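Local coordinates for translation initiation factor eIF2 assembly protein (Schizosaccharomyces pombe, PDB 4ZGP), which acts as an ATP-dependent chaperone that binds the gamma subunit of eIF2 and lets it assemble with the alpha and beta subunits, at residues E102-E107 with L180-W185. Sequence-based numbering, arbitrary orientation.
With ADP (adenosine-5'-diphosphate), chain C.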
loop_
_atom_site.group_PDB
_atom_site.type_symbol
_atom_site.label_atom_id
_atom_site.label_comp_id
_atom_site.label_asym_id
_atom_site.label_seq_id
_atom_site.Cartn_x
_atom_site.Cartn_y
_atom_site.Cartn_z
ATOM N N GLU A 102 3.042 2.378 -21.059
ATOM C CA GLU A 102 3.185 1.036 -21.589
ATOM C C GLU A 102 4.654 0.641 -21.752
ATOM O O GLU A 102 4.980 -0.547 -21.828
ATOM C CB GLU A 102 2.394 0.910 -22.895
ATOM C CG GLU A 102 0.898 0.789 -22.564
ATOM C CD GLU A 102 -0.033 0.878 -23.759
ATOM O OE1 GLU A 102 0.445 1.167 -24.881
ATOM O OE2 GLU A 102 -1.254 0.650 -23.556
ATOM N N LYS A 103 5.541 1.623 -21.770
ATOM C CA LYS A 103 6.967 1.332 -21.725
ATOM C C LYS A 103 7.301 0.669 -20.383
ATOM O O LYS A 103 7.964 -0.374 -20.325
ATOM C CB LYS A 103 7.783 2.612 -21.922
ATOM C CG LYS A 103 9.274 2.459 -21.656
ATOM C CD LYS A 103 10.031 3.760 -21.908
ATOM C CE LYS A 103 10.454 3.862 -23.363
ATOM N NZ LYS A 103 11.317 2.704 -23.741
ATOM N N ALA A 104 6.809 1.275 -19.312
ATOM C CA ALA A 104 6.989 0.733 -17.966
ATOM C C ALA A 104 6.398 -0.675 -17.826
ATOM O O ALA A 104 7.019 -1.567 -17.250
ATOM C CB ALA A 104 6.376 1.673 -16.951
ATOM N N ILE A 105 5.208 -0.884 -18.383
ATOM C CA ILE A 105 4.582 -2.196 -18.323
ATOM C C ILE A 105 5.428 -3.254 -19.019
ATOM O O ILE A 105 5.657 -4.339 -18.479
ATOM C CB ILE A 105 3.173 -2.157 -18.941
ATOM C CG1 ILE A 105 2.281 -1.220 -18.125
ATOM C CG2 ILE A 105 2.587 -3.577 -19.018
ATOM C CD1 ILE A 105 0.850 -1.087 -18.644
ATOM N N LYS A 106 5.893 -2.935 -20.227
ATOM C CA LYS A 106 6.783 -3.828 -20.970
ATOM C C LYS A 106 8.042 -4.173 -20.174
ATOM O O LYS A 106 8.440 -5.342 -20.065
ATOM C CB LYS A 106 7.184 -3.184 -22.301
ATOM C CG LYS A 106 8.255 -3.959 -23.053
ATOM C CD LYS A 106 8.804 -3.143 -24.231
ATOM C CE LYS A 106 9.174 -1.727 -23.800
ATOM N NZ LYS A 106 9.490 -0.833 -24.954
ATOM N N GLU A 107 8.662 -3.145 -19.615
ATOM C CA GLU A 107 9.864 -3.310 -18.793
ATOM C C GLU A 107 9.647 -4.152 -17.534
ATOM O O GLU A 107 10.601 -4.709 -16.987
ATOM C CB GLU A 107 10.401 -1.937 -18.403
ATOM C CG GLU A 107 11.098 -1.221 -19.550
ATOM C CD GLU A 107 11.346 0.247 -19.262
ATOM O OE1 GLU A 107 11.772 0.969 -20.188
ATOM O OE2 GLU A 107 11.102 0.683 -18.115
ATOM N N LEU A 180 2.625 8.199 -10.351
ATOM C CA LEU A 180 2.005 6.995 -10.847
ATOM C C LEU A 180 2.951 5.828 -10.633
ATOM O O LEU A 180 4.050 5.772 -11.194
ATOM C CB LEU A 180 1.642 7.132 -12.334
ATOM C CG LEU A 180 1.150 5.837 -12.979
ATOM C CD1 LEU A 180 -0.066 5.325 -12.263
ATOM C CD2 LEU A 180 0.842 6.065 -14.460
ATOM N N VAL A 181 2.506 4.891 -9.813
ATOM C CA VAL A 181 3.289 3.721 -9.497
ATOM C C VAL A 181 2.780 2.534 -10.289
ATOM O O VAL A 181 1.597 2.238 -10.281
ATOM C CB VAL A 181 3.224 3.396 -7.978
ATOM C CG1 VAL A 181 4.027 2.149 -7.668
ATOM C CG2 VAL A 181 3.719 4.590 -7.166
ATOM N N LEU A 182 3.690 1.857 -10.969
ATOM C CA LEU A 182 3.371 0.601 -11.619
ATOM C C LEU A 182 4.210 -0.508 -10.985
ATOM O O LEU A 182 5.420 -0.597 -11.187
ATOM C CB LEU A 182 3.635 0.704 -13.135
ATOM C CG LEU A 182 2.843 1.825 -13.808
ATOM C CD1 LEU A 182 3.289 2.019 -15.250
ATOM C CD2 LEU A 182 1.321 1.554 -13.739
ATOM N N LYS A 183 3.564 -1.351 -10.192
ATOM C CA LYS A 183 4.238 -2.495 -9.595
ATOM C C LYS A 183 4.179 -3.688 -10.501
ATOM O O LYS A 183 3.130 -3.964 -11.059
ATOM C CB LYS A 183 3.584 -2.836 -8.257
ATOM C CG LYS A 183 3.621 -1.617 -7.337
ATOM C CD LYS A 183 3.039 -1.909 -6.006
ATOM C CE LYS A 183 1.583 -2.264 -6.125
ATOM N NZ LYS A 183 1.212 -2.973 -4.875
ATOM N N GLU A 184 5.277 -4.430 -10.616
ATOM C CA GLU A 184 5.221 -5.671 -11.381
ATOM C C GLU A 184 4.180 -6.600 -10.771
ATOM O O GLU A 184 4.196 -6.844 -9.575
ATOM C CB GLU A 184 6.573 -6.371 -11.425
ATOM C CG GLU A 184 6.492 -7.715 -12.127
ATOM C CD GLU A 184 7.835 -8.222 -12.587
ATOM O OE1 GLU A 184 8.833 -7.471 -12.489
ATOM O OE2 GLU A 184 7.880 -9.380 -13.050
ATOM N N TRP A 185 3.262 -7.093 -11.594
ATOM C CA TRP A 185 2.257 -8.025 -11.128
ATOM C C TRP A 185 2.860 -9.393 -10.892
ATOM O O TRP A 185 3.700 -9.857 -11.653
ATOM C CB TRP A 185 1.098 -8.122 -12.126
ATOM C CG TRP A 185 0.067 -9.163 -11.751
ATOM C CD1 TRP A 185 -1.042 -8.982 -10.969
ATOM C CD2 TRP A 185 0.057 -10.535 -12.147
ATOM N NE1 TRP A 185 -1.739 -10.159 -10.851
ATOM C CE2 TRP A 185 -1.083 -11.130 -11.563
ATOM C CE3 TRP A 185 0.909 -11.326 -12.925
ATOM C CZ2 TRP A 185 -1.395 -12.473 -11.742
ATOM C CZ3 TRP A 185 0.594 -12.661 -13.106
ATOM C CH2 TRP A 185 -0.546 -13.222 -12.516
HETATM P PB ADP C . -2.914 -1.310 0.359
HETATM O O1B ADP C . -1.768 -1.241 1.357
HETATM O O2B ADP C . -3.438 0.048 -0.070
HETATM O O3B ADP C . -3.929 -2.358 0.768
HETATM P PA ADP C . -1.188 -2.989 -1.253
HETATM O O1A ADP C . -0.725 -3.452 0.107
HETATM O O2A ADP C . -0.226 -2.497 -2.321
HETATM O O3A ADP C . -2.292 -1.826 -1.053
HETATM O "O5'" ADP C . -2.023 -4.206 -1.885
HETATM C "C5'" ADP C . -3.450 -4.229 -1.918
HETATM C "C4'" ADP C . -3.805 -5.642 -2.346
HETATM O "O4'" ADP C . -3.546 -5.790 -3.744
HETATM C "C3'" ADP C . -2.919 -6.653 -1.635
HETATM O "O3'" ADP C . -3.606 -7.255 -0.533
HETATM C "C2'" ADP C . -2.558 -7.676 -2.690
HETATM O "O2'" ADP C . -3.373 -8.846 -2.573
HETATM C "C1'" ADP C . -2.845 -7.008 -4.018
HETATM N N9 ADP C . -1.540 -6.682 -4.645
HETATM C C8 ADP C . -0.745 -5.647 -4.297
HETATM N N7 ADP C . 0.383 -5.624 -5.059
HETATM C C5 ADP C . 0.315 -6.667 -5.918
HETATM C C6 ADP C . 1.171 -7.210 -6.999
HETATM N N6 ADP C . 2.348 -6.598 -7.294
HETATM N N1 ADP C . 0.740 -8.315 -7.663
HETATM C C2 ADP C . -0.440 -8.895 -7.353
HETATM N N3 ADP C . -1.270 -8.455 -6.383
HETATM C C4 ADP C . -0.954 -7.360 -5.643
#
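Leu182 reaches from the central strand of a three-stranded antiparallel sheet to helix 95-107 in this ATP-grasp protein, and its CD1 methyl lies 3.5 Å from CB of Ala104. CD1 of Leu182 also passes Ile105, more loosely, at 4.4 Å from its CG1. All three residues are buried and the contact is purely apolar. Because Ala104 has only a methyl, the helix can come close: its CA is 7.3 Å from that of Leu182. With CG of Leu182 anti to its carbonyl carbon (chi1 -58°) and CD1 extending the chain (chi2 172°), one branch of the fork is carried out to the helix. Val112 of the neighbouring strand and Val141 of helix 138-146 each touch both Ile105 and Leu182, so beta-branched residues fill in around the leucine and join the two helices to one face of the sheet. Strands 48-51 and 112-115 flank the central strand on its two edges, and Lys183 is itself tied by backbone hydrogen bonding to Val113.

The side chain of Lys183 turns to the other face, where ADP binds. Its long aliphatic chain, bent at chi3, brings the ammonium group to where it can bridge base and phosphate, the two acceptors lying nearly at right angles as seen from NZ. Lys183 NZ donates to ADP N7 at 2.8 Å. A second bond runs from Lys183 NZ to the alpha-phosphate oxygen O2A of ADP, at 3.0 Å; a long chain ending in several N-H donors suits this place. Trp185 adds a van der Waals contact, its CD1 lying 3.7 Å from ADP C2, while Lys134 makes a cation-pi contact with the indole ring. Glu184 uses its backbone instead: its carbonyl O accepts a hydrogen bond from the adenine amino group N6 of ADP, 2.9 Å long with an N-H...O angle of 155°.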